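ATP phosphoribosyltransferase (Thermotoga maritima, PDB 1USY) probably catalyses the condensation of ATP with 5-phosphoribosyl 1-diphosphate, the first step of histidine biosynthesis, as a short-form enzyme lacking the C-terminal regulatory region. Local coordinates at residues Thr83-Met88 / Ile166-Thr171. Residues are numbered along the deposited sequence; the frame is centred on the assembly and turned at random.
Sequences TNISRM and IFVIRT. With HIS (histidine), chain V.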
ATOM      1  N   THR H  83     -29.780  37.027   5.332  1.00 27.22           N
ATOM      2  CA  THR H  83     -29.714  36.349   6.616  1.00 26.97           C
ATOM      3  C   THR H  83     -28.837  37.192   7.540  1.00 24.37           C
ATOM      4  O   THR H  83     -28.226  38.138   7.070  1.00 21.12           O
ATOM      5  CB  THR H  83     -29.192  34.897   6.371  1.00 26.21           C
ATOM      6  OG1 THR H  83     -29.437  34.086   7.517  1.00 40.58           O
ATOM      7  CG2 THR H  83     -27.688  34.857   6.233  1.00 27.61           C
ATOM      8  N   ASN H  84     -28.792  36.913   8.840  1.00 28.38           N
ATOM      9  CA  ASN H  84     -27.789  37.602   9.671  1.00 35.51           C
ATOM     10  C   ASN H  84     -26.447  36.990   9.363  1.00 35.14           C
ATOM     11  O   ASN H  84     -26.343  35.773   9.239  1.00 38.07           O
ATOM     12  CB  ASN H  84     -28.063  37.492  11.167  1.00 36.13           C
ATOM     13  CG  ASN H  84     -29.479  37.874  11.522  1.00 44.75           C
ATOM     14  OD1 ASN H  84     -30.318  36.994  11.756  1.00 45.19           O
ATOM     15  ND2 ASN H  84     -29.770  39.192  11.537  1.00 37.27           N
ATOM     16  N   ILE H  85     -25.448  37.850   9.194  1.00 35.33           N
ATOM     17  CA  ILE H  85     -24.045  37.460   9.062  1.00 36.93           C
ATOM     18  C   ILE H  85     -23.602  36.483  10.171  1.00 33.56           C
ATOM     19  O   ILE H  85     -23.843  36.729  11.353  1.00 32.35           O
ATOM     20  CB  ILE H  85     -23.178  38.758   9.144  1.00 40.10           C
ATOM     21  CG1 ILE H  85     -23.655  39.784   8.101  1.00 43.72           C
ATOM     22  CG2 ILE H  85     -21.641  38.454   9.066  1.00 37.71           C
ATOM     23  CD1 ILE H  85     -23.512  41.275   8.557  1.00 47.42           C
ATOM     24  N   SER H  86     -22.967  35.378   9.788  1.00 29.41           N
ATOM     25  CA  SER H  86     -22.272  34.532  10.759  1.00 28.88           C
ATOM     26  C   SER H  86     -20.950  34.084  10.191  1.00 26.80           C
ATOM     27  O   SER H  86     -20.719  34.231   8.986  1.00 21.28           O
ATOM     28  CB  SER H  86     -23.124  33.356  11.226  1.00 28.36           C
ATOM     29  OG  SER H  86     -23.569  32.583  10.140  1.00 32.01           O
ATOM     30  N   ARG H  87     -20.085  33.569  11.079  1.00 27.90           N
ATOM     31  CA  ARG H  87     -18.716  33.154  10.754  1.00 20.92           C
ATOM     32  C   ARG H  87     -18.406  31.788  11.335  1.00 25.47           C
ATOM     33  O   ARG H  87     -18.783  31.526  12.491  1.00 22.69           O
ATOM     34  CB  ARG H  87     -17.688  34.136  11.340  1.00 25.54           C
ATOM     35  CG  ARG H  87     -18.128  35.594  11.635  1.00 30.52           C
ATOM     36  CD  ARG H  87     -17.209  36.681  10.994  1.00 31.33           C
ATOM     37  NE  ARG H  87     -17.862  37.996  10.977  1.00 32.98           N
ATOM     38  CZ  ARG H  87     -17.479  39.072  10.275  1.00 36.55           C
ATOM     39  NH1 ARG H  87     -16.427  39.056   9.459  1.00 30.74           N
ATOM     40  NH2 ARG H  87     -18.177  40.195  10.388  1.00 40.21           N
ATOM     41  N   MET H  88     -17.700  30.933  10.566  1.00 22.17           N
ATOM     42  CA  MET H  88     -17.045  29.753  11.117  1.00 19.79           C
ATOM     43  C   MET H  88     -15.800  30.234  11.869  1.00 22.14           C
ATOM     44  O   MET H  88     -14.999  30.992  11.309  1.00 20.79           O
ATOM     45  CB  MET H  88     -16.600  28.818  10.011  1.00 21.37           C
ATOM     46  CG  MET H  88     -17.528  27.645   9.786  1.00 36.13           C
ATOM     47  SD  MET H  88     -17.653  26.561  11.146  1.00 20.76           S
ATOM     48  CE  MET H  88     -16.262  25.791  10.878  1.00 43.01           C
ATOM     49  N   ILE H 166     -12.329  31.697  10.346  1.00 25.03           N
ATOM     50  CA  ILE H 166     -11.979  30.825   9.225  1.00 23.53           C
ATOM     51  C   ILE H 166     -12.657  31.328   7.942  1.00 26.81           C
ATOM     52  O   ILE H 166     -11.971  31.584   6.959  1.00 32.82           O
ATOM     53  CB  ILE H 166     -12.344  29.370   9.534  1.00 22.90           C
ATOM     54  CG1 ILE H 166     -11.535  28.840  10.725  1.00 16.51           C
ATOM     55  CG2 ILE H 166     -12.132  28.505   8.309  1.00 24.25           C
ATOM     56  CD1 ILE H 166     -12.037  27.490  11.257  1.00 18.58           C
ATOM     57  N   PHE H 167     -13.988  31.480   7.947  1.00 22.97           N
ATOM     58  CA  PHE H 167     -14.684  32.208   6.880  1.00 20.50           C
ATOM     59  C   PHE H 167     -15.981  32.814   7.370  1.00 23.18           C
ATOM     60  O   PHE H 167     -16.598  32.305   8.301  1.00 31.25           O
ATOM     61  CB  PHE H 167     -14.965  31.306   5.658  1.00 16.51           C
ATOM     62  CG  PHE H 167     -15.594  29.961   6.002  1.00 19.52           C
ATOM     63  CD1 PHE H 167     -16.965  29.795   6.048  1.00 16.68           C
ATOM     64  CD2 PHE H 167     -14.796  28.849   6.251  1.00 18.84           C
ATOM     65  CE1 PHE H 167     -17.524  28.534   6.338  1.00 25.15           C
ATOM     66  CE2 PHE H 167     -15.358  27.578   6.532  1.00 23.28           C
ATOM     67  CZ  PHE H 167     -16.711  27.427   6.578  1.00 17.21           C
ATOM     68  N   VAL H 168     -16.414  33.879   6.700  1.00 27.65           N
ATOM     69  CA  VAL H 168     -17.747  34.463   6.868  1.00 25.67           C
ATOM     70  C   VAL H 168     -18.803  33.589   6.158  1.00 26.13           C
ATOM     71  O   VAL H 168     -18.497  32.979   5.126  1.00 17.90           O
ATOM     72  CB  VAL H 168     -17.729  36.015   6.459  1.00 29.11           C
ATOM     73  CG1 VAL H 168     -17.469  36.233   4.969  1.00 38.28           C
ATOM     74  CG2 VAL H 168     -18.960  36.763   6.926  1.00 30.32           C
ATOM     75  N   ILE H 169     -20.018  33.491   6.722  1.00 27.35           N
ATOM     76  CA  ILE H 169     -21.088  32.663   6.128  1.00 27.13           C
ATOM     77  C   ILE H 169     -22.245  33.484   5.596  1.00 29.89           C
ATOM     78  O   ILE H 169     -22.682  34.457   6.221  1.00 30.45           O
ATOM     79  CB  ILE H 169     -21.670  31.697   7.150  1.00 29.56           C
ATOM     80  CG1 ILE H 169     -20.562  30.871   7.785  1.00 32.53           C
ATOM     81  CG2 ILE H 169     -22.778  30.839   6.526  1.00 24.76           C
ATOM     82  CD1 ILE H 169     -20.993  30.097   8.985  1.00 33.36           C
ATOM     83  N   ARG H 170     -22.727  33.066   4.427  1.00 31.60           N
ATOM     84  CA  ARG H 170     -23.971  33.546   3.838  1.00 29.46           C
ATOM     85  C   ARG H 170     -24.694  32.310   3.312  1.00 30.48           C
ATOM     86  O   ARG H 170     -24.056  31.255   3.084  1.00 34.43           O
ATOM     87  CB  ARG H 170     -23.696  34.538   2.714  1.00 31.12           C
ATOM     88  CG  ARG H 170     -22.810  35.700   3.113  1.00 35.28           C
ATOM     89  CD  ARG H 170     -22.964  36.974   2.251  1.00 47.14           C
ATOM     90  NE  ARG H 170     -22.084  38.051   2.715  1.00 56.24           N
ATOM     91  CZ  ARG H 170     -20.739  38.039   2.634  1.00 63.27           C
ATOM     92  NH1 ARG H 170     -20.090  37.007   2.099  1.00 63.52           N
ATOM     93  NH2 ARG H 170     -20.033  39.077   3.078  1.00 66.05           N
ATOM     94  N   THR H 171     -26.014  32.412   3.151  1.00 28.09           N
ATOM     95  CA  THR H 171     -26.740  31.360   2.483  1.00 26.68           C
ATOM     96  C   THR H 171     -27.032  31.730   1.038  1.00 25.53           C
ATOM     97  O   THR H 171     -27.338  32.902   0.745  1.00 29.18           O
ATOM     98  CB  THR H 171     -27.974  30.906   3.265  1.00 29.19           C
ATOM     99  OG1 THR H 171     -29.084  31.714   2.919  1.00 36.97           O
ATOM    100  CG2 THR H 171     -27.780  31.127   4.757  1.00 30.23           C
TER
HETATM  101  N   HIS V1204     -19.579  29.793  -1.480  0.80 67.13           N
HETATM  102  CA  HIS V1204     -19.168  31.200  -1.207  0.80 70.34           C
HETATM  103  C   HIS V1204     -17.654  31.377  -1.319  0.80 71.01           C
HETATM  104  O   HIS V1204     -16.891  30.930  -0.449  1.00 68.17           O
HETATM  105  CB  HIS V1204     -19.653  31.628   0.177  0.80 70.53           C
HETATM  106  CG  HIS V1204     -19.210  32.997   0.587  0.80 73.02           C
HETATM  107  ND1 HIS V1204     -19.774  33.663   1.651  0.80 73.39           N
HETATM  108  CD2 HIS V1204     -18.264  33.827   0.088  0.80 77.22           C
HETATM  109  CE1 HIS V1204     -19.193  34.840   1.793  0.80 76.70           C
HETATM  110  NE2 HIS V1204     -18.279  34.970   0.848  0.80 77.40           N
HETATM  111  OXT HIS V1204     -17.187  31.992  -2.286  0.80 74.10           O
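Met88 lays its CB over the middle of the Phe167 ring, 3.8 Å from the centroid and 13° off the ring normal, a CH-pi contact that illustrates how one face of an antiparallel strand pair in a mixed sheet can be closely packed while the other is looser and nearer solvent. The two side chains extend alongside each other, heading the same way. With chi1 at 49° the Phe167 ring tucks in between the two backbone branches of its CA and meets Met88 face-on. On the same buried face Ile169 CD1 lies 4.3 Å from Met88 CG, and Ser86 OG is 3.7 Å from Ile169 CB; Val146 and Ile148 of strand 144-149 and Val112 of helix 110-119 extend this apolar layer around Met88. Backbone hydrogen bonds run from Ile169 N to Ser86 O, Met88 N to Phe167 O (2.9 Å) and Ile166 N to Met88 O (2.9 Å). Met88 is matched by two residues, Ile166 and Phe167, in a classic beta bulge. Strands 80-93 and 160-175 form the antiparallel connection between the two lobes, as in the type II periplasmic binding protein fold. The opposite face is looser and more exposed. There Val168 CG2 meets Ile85 CG2 at 3.8 Å and lies over the Arg87 guanidinium, 4.1 Å above its plane but displaced from the centre of the group, while Arg87 NH1 reaches Glu165 in a long, weak ion pair. Val168 and Arg170 also line the pocket of a bound histidine, which is hydrogen-bonded to Thr65 and Gln77.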